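Local coordinates for protein alginate lyase, family PL7 (Zobellia galactanivorans, PDB 4BE3) that degrades alginate, the uronic acid polysaccharide of brown algae, as an exolytic lyase of polysaccharide lyase family 7, at residues A[16-19]-A[20-24]; A[30-33]-A[34-37]. All blocks are in the same frame, centred on the assembly; numbering follows the deposited sequence.

Two consecutive chain reversals illustrate how one local device serves different places in a fold. Contact 1 closes the hairpin of strands 14-17 and 23-24 beside the tartrate, with Leu17 and His23 in its pocket; contact 2 reverses the chain just before strand 36-41, an outermost strand of the seven-stranded sheet. Both are partly buried: Ile16, Leu17 and Leu18 are buried and His23 exposed in contact 1, while in contact 2 Phe35 and Phe36 are buried and Asp33 and Asp34 exposed. Contact 1 adds an Asx turn and a ring that meets the ligand, whereas contact 2 relies on a bulged backbone and aromatic packing. They touch directly: Asp20 OD2 and Lys32 NZ form a 2.9 Å salt bridge, and Ile16 CD1 packs on Phe36 CG.

Contact 1 (A[16-19]-A[20-24]); sequences ILLG and DGTHK. With SRT (S,R meso-tartaric acid), chain C.
The imidazole of His23 carries Leu17 CD1 over the centre of one face, a CH-pi contact 3.7 Å from the ring centroid and 11° off the normal. At its edge, ND1 shares a water with Ile16 O, which accepts from that water, while CE1 approaches O4 of the bound meso-tartaric acid at 3.3 Å. Leu17 reaches the ring because its CG stands opposite the backbone N (chi1 165°); its other methyl, CD2, lies 3.8 Å from tartrate O3. Within the turn itself, OD1 of the Asp20 carboxylate takes two bonds, from Thr22 OG1 (2.7 Å) and Thr22 N (3.0 Å), both arriving from the same face of its plane; its OD2 forms a salt bridge with Lys32. Replacing Asp20 with an alanine would probably leave both Thr22 donors without this acceptor and Lys32 without its salt-bridge mate. Leu18 CD1 packs alongside Thr22 CB at 3.6 Å. Paired backbone bonds join Ile16 and Lys24, Leu18 N bonds to Thr22 O, and Gly21 N to Leu18 O (2.9 Å). With Gly21 at positive phi and the Asx turn of Asp20, this is a 3:5 hairpin, type I turn with G1 bulge, bringing Leu17 and His23 to the tartrate pocket.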
# COMPACT_ATOMS: atom_id res chain seq x y z
N ILE A 16 4.92 12.87 12.36
CA ILE A 16 6.27 13.05 12.96
C ILE A 16 6.23 12.78 14.45
O ILE A 16 5.16 12.98 15.11
CB ILE A 16 6.84 14.50 12.60
CG1 ILE A 16 8.42 14.60 12.75
CG2 ILE A 16 6.23 15.57 13.51
CD1 ILE A 16 9.04 15.80 12.10
N LEU A 17 7.41 12.35 15.00
CA LEU A 17 7.63 12.45 16.46
C LEU A 17 8.85 13.40 16.55
O LEU A 17 9.89 13.14 15.85
CB LEU A 17 7.93 11.05 17.02
CG LEU A 17 8.53 11.07 18.46
CD1 LEU A 17 7.46 11.81 19.37
CD2 LEU A 17 8.68 9.61 18.78
N LEU A 18 8.86 14.40 17.44
CA LEU A 18 10.02 15.29 17.66
C LEU A 18 10.80 14.85 18.85
O LEU A 18 10.27 14.08 19.72
CB LEU A 18 9.53 16.72 17.95
CG LEU A 18 8.54 17.28 16.88
CD1 LEU A 18 8.23 18.73 17.36
CD2 LEU A 18 9.10 17.34 15.43
N GLY A 19 11.99 15.44 18.99
CA GLY A 19 12.94 15.07 20.08
C GLY A 19 12.36 15.44 21.45
O GLY A 19 12.80 14.89 22.45
N ASP A 20 11.42 16.39 21.49
CA ASP A 20 10.80 16.68 22.75
C ASP A 20 9.49 15.90 23.06
O ASP A 20 8.80 16.27 24.05
CB ASP A 20 10.53 18.15 22.85
CG ASP A 20 9.39 18.57 21.93
OD1 ASP A 20 8.82 17.73 21.12
OD2 ASP A 20 8.98 19.78 22.04
N GLY A 21 9.18 14.88 22.28
CA GLY A 21 8.10 13.90 22.49
C GLY A 21 6.79 14.42 21.85
O GLY A 21 5.77 13.72 21.90
N THR A 22 6.84 15.50 21.09
CA THR A 22 5.62 15.96 20.39
C THR A 22 5.28 15.01 19.25
O THR A 22 6.16 14.75 18.40
CB THR A 22 5.87 17.36 19.76
OG1 THR A 22 6.22 18.26 20.80
CG2 THR A 22 4.67 17.95 19.01
N HIS A 23 4.01 14.57 19.16
CA HIS A 23 3.53 13.82 17.99
C HIS A 23 2.71 14.70 17.14
O HIS A 23 1.85 15.48 17.67
CB HIS A 23 2.66 12.64 18.38
CG HIS A 23 3.45 11.47 19.00
ND1 HIS A 23 3.85 10.39 18.24
CD2 HIS A 23 3.78 11.19 20.31
CE1 HIS A 23 4.49 9.49 19.06
NE2 HIS A 23 4.42 9.97 20.32
N LYS A 24 2.84 14.63 15.83
CA LYS A 24 2.02 15.57 15.01
C LYS A 24 1.64 14.77 13.77
O LYS A 24 2.51 14.17 13.11
CB LYS A 24 2.76 16.88 14.63
CG LYS A 24 1.89 17.88 13.83
CD LYS A 24 0.96 18.69 14.75
CE LYS A 24 0.20 19.78 13.96
NZ LYS A 24 -1.10 19.20 13.59
O1 SRT C . 9.15 3.00 17.05
O11 SRT C . 9.65 3.78 14.94
C1 SRT C . 9.00 3.69 16.00
C2 SRT C . 7.96 4.74 15.87
O2 SRT C . 7.18 4.80 14.66
C3 SRT C . 7.65 5.57 17.10
O3 SRT C . 8.67 6.42 16.78
C4 SRT C . 6.32 6.17 17.24
O4 SRT C . 6.14 7.37 17.06
O41 SRT C . 5.34 5.45 17.39
O HOH W 1 3.54 10.73 15.33

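Contact 2 (A[30-33]-A[34-37]); sequences YAKD and DFFY
Tyr30 and Phe36 both swing their rings opposite their own backbone N (chi1 177° and 175°), which brings the two side chains across each other at a slant, Tyr30 CD2 lying 3.9 Å from Phe36 CD2. The Phe36 ring also approaches the backbone of 30-33, its CE2 3.6 Å from Tyr30 O. Lys32 and Phe35 run side by side, and Lys32 CG meets the edge of the Phe35 ring near its plane, 3.9 Å from CD2. Lys32 NZ forms its salt bridge with Asp20, in the neighbouring hairpin turn. The backbone bulges where Phe35 and Phe36 face Lys32. Lys32 O receives two amides, Phe35 N at 3.1 Å and, almost straight (175°), Phe36 N at 2.9 Å, while Lys32 N returns a bond to Phe36 O at 2.8 Å. Two successive residues thus face one on the opposite side, the defining feature of a classic beta bulge, and Asp34 turns the chain with a positive phi. The Tyr37 ring turns its edge to this carbonyl, CD1 3.8 Å from Lys32 O, with Phe35 N also at the edge in the ring plane. Phe35, buried, packs on Ile286 and Tyr290 of helix 286-291. Phe36 meets Val47 and Phe49 of strand 44-52, and Tyr37 lies against Val48 and Lys50 of that same strand, next to strand 36-41 in the sheet.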
# COMPACT_ATOMS: atom_id res chain seq x y z
N TYR A 30 3.75 22.92 9.11
CA TYR A 30 4.09 22.68 10.51
C TYR A 30 5.54 22.75 10.67
O TYR A 30 6.25 22.16 9.83
CB TYR A 30 3.60 21.32 10.89
CG TYR A 30 4.01 20.99 12.33
CD1 TYR A 30 3.34 21.53 13.38
CD2 TYR A 30 5.16 20.17 12.58
CE1 TYR A 30 3.69 21.26 14.73
CE2 TYR A 30 5.47 19.84 13.88
CZ TYR A 30 4.75 20.40 14.94
OH TYR A 30 5.13 20.11 16.23
N ALA A 31 6.03 23.46 11.69
CA ALA A 31 7.49 23.42 11.99
C ALA A 31 7.58 23.57 13.48
O ALA A 31 6.60 24.02 14.15
CB ALA A 31 8.26 24.57 11.27
N LYS A 32 8.75 23.23 14.04
CA LYS A 32 8.95 23.59 15.39
C LYS A 32 10.42 23.87 15.50
O LYS A 32 11.31 23.03 15.14
CB LYS A 32 8.54 22.44 16.32
CG LYS A 32 8.98 22.89 17.72
CD LYS A 32 7.89 22.87 18.74
CE LYS A 32 7.79 21.53 19.42
NZ LYS A 32 7.48 21.92 20.83
N ASP A 33 10.75 25.09 15.96
CA ASP A 33 12.10 25.54 16.10
C ASP A 33 12.94 24.51 16.92
O ASP A 33 12.43 23.88 17.90
CB ASP A 33 12.14 26.81 17.00
CG ASP A 33 11.58 28.05 16.29
OD1 ASP A 33 11.32 28.05 15.11
OD2 ASP A 33 11.50 29.06 16.99
N ASP A 34 14.20 24.40 16.50
CA ASP A 34 15.16 23.41 17.14
C ASP A 34 14.85 21.94 16.90
O ASP A 34 15.59 21.13 17.50
CB ASP A 34 15.20 23.57 18.65
CG ASP A 34 15.87 24.86 19.09
OD1 ASP A 34 16.51 25.59 18.22
OD2 ASP A 34 15.70 25.11 20.31
N PHE A 35 13.81 21.57 16.15
CA PHE A 35 13.56 20.13 15.90
C PHE A 35 13.33 19.92 14.43
O PHE A 35 13.88 19.01 13.85
CB PHE A 35 12.35 19.62 16.67
CG PHE A 35 12.59 19.70 18.19
CD1 PHE A 35 13.39 18.77 18.83
CD2 PHE A 35 11.99 20.72 18.92
CE1 PHE A 35 13.61 18.88 20.23
CE2 PHE A 35 12.21 20.83 20.31
CZ PHE A 35 13.01 19.93 20.95
N PHE A 36 12.39 20.69 13.84
CA PHE A 36 11.87 20.25 12.51
C PHE A 36 11.55 21.51 11.77
O PHE A 36 10.57 22.22 12.16
CB PHE A 36 10.60 19.42 12.64
CG PHE A 36 9.96 19.02 11.29
CD1 PHE A 36 10.67 18.30 10.27
CD2 PHE A 36 8.62 19.42 11.04
CE1 PHE A 36 10.01 17.94 9.07
CE2 PHE A 36 7.97 19.05 9.86
CZ PHE A 36 8.67 18.39 8.88
N TYR A 37 12.42 21.90 10.86
CA TYR A 37 12.31 23.30 10.31
C TYR A 37 13.10 23.35 9.04
O TYR A 37 13.74 22.41 8.65
CB TYR A 37 12.83 24.40 11.24
CG TYR A 37 14.24 24.15 11.76
CD1 TYR A 37 14.41 23.39 12.95
CD2 TYR A 37 15.37 24.64 11.11
CE1 TYR A 37 15.72 23.17 13.46
CE2 TYR A 37 16.65 24.45 11.63
CZ TYR A 37 16.80 23.72 12.78
OH TYR A 37 18.12 23.51 13.26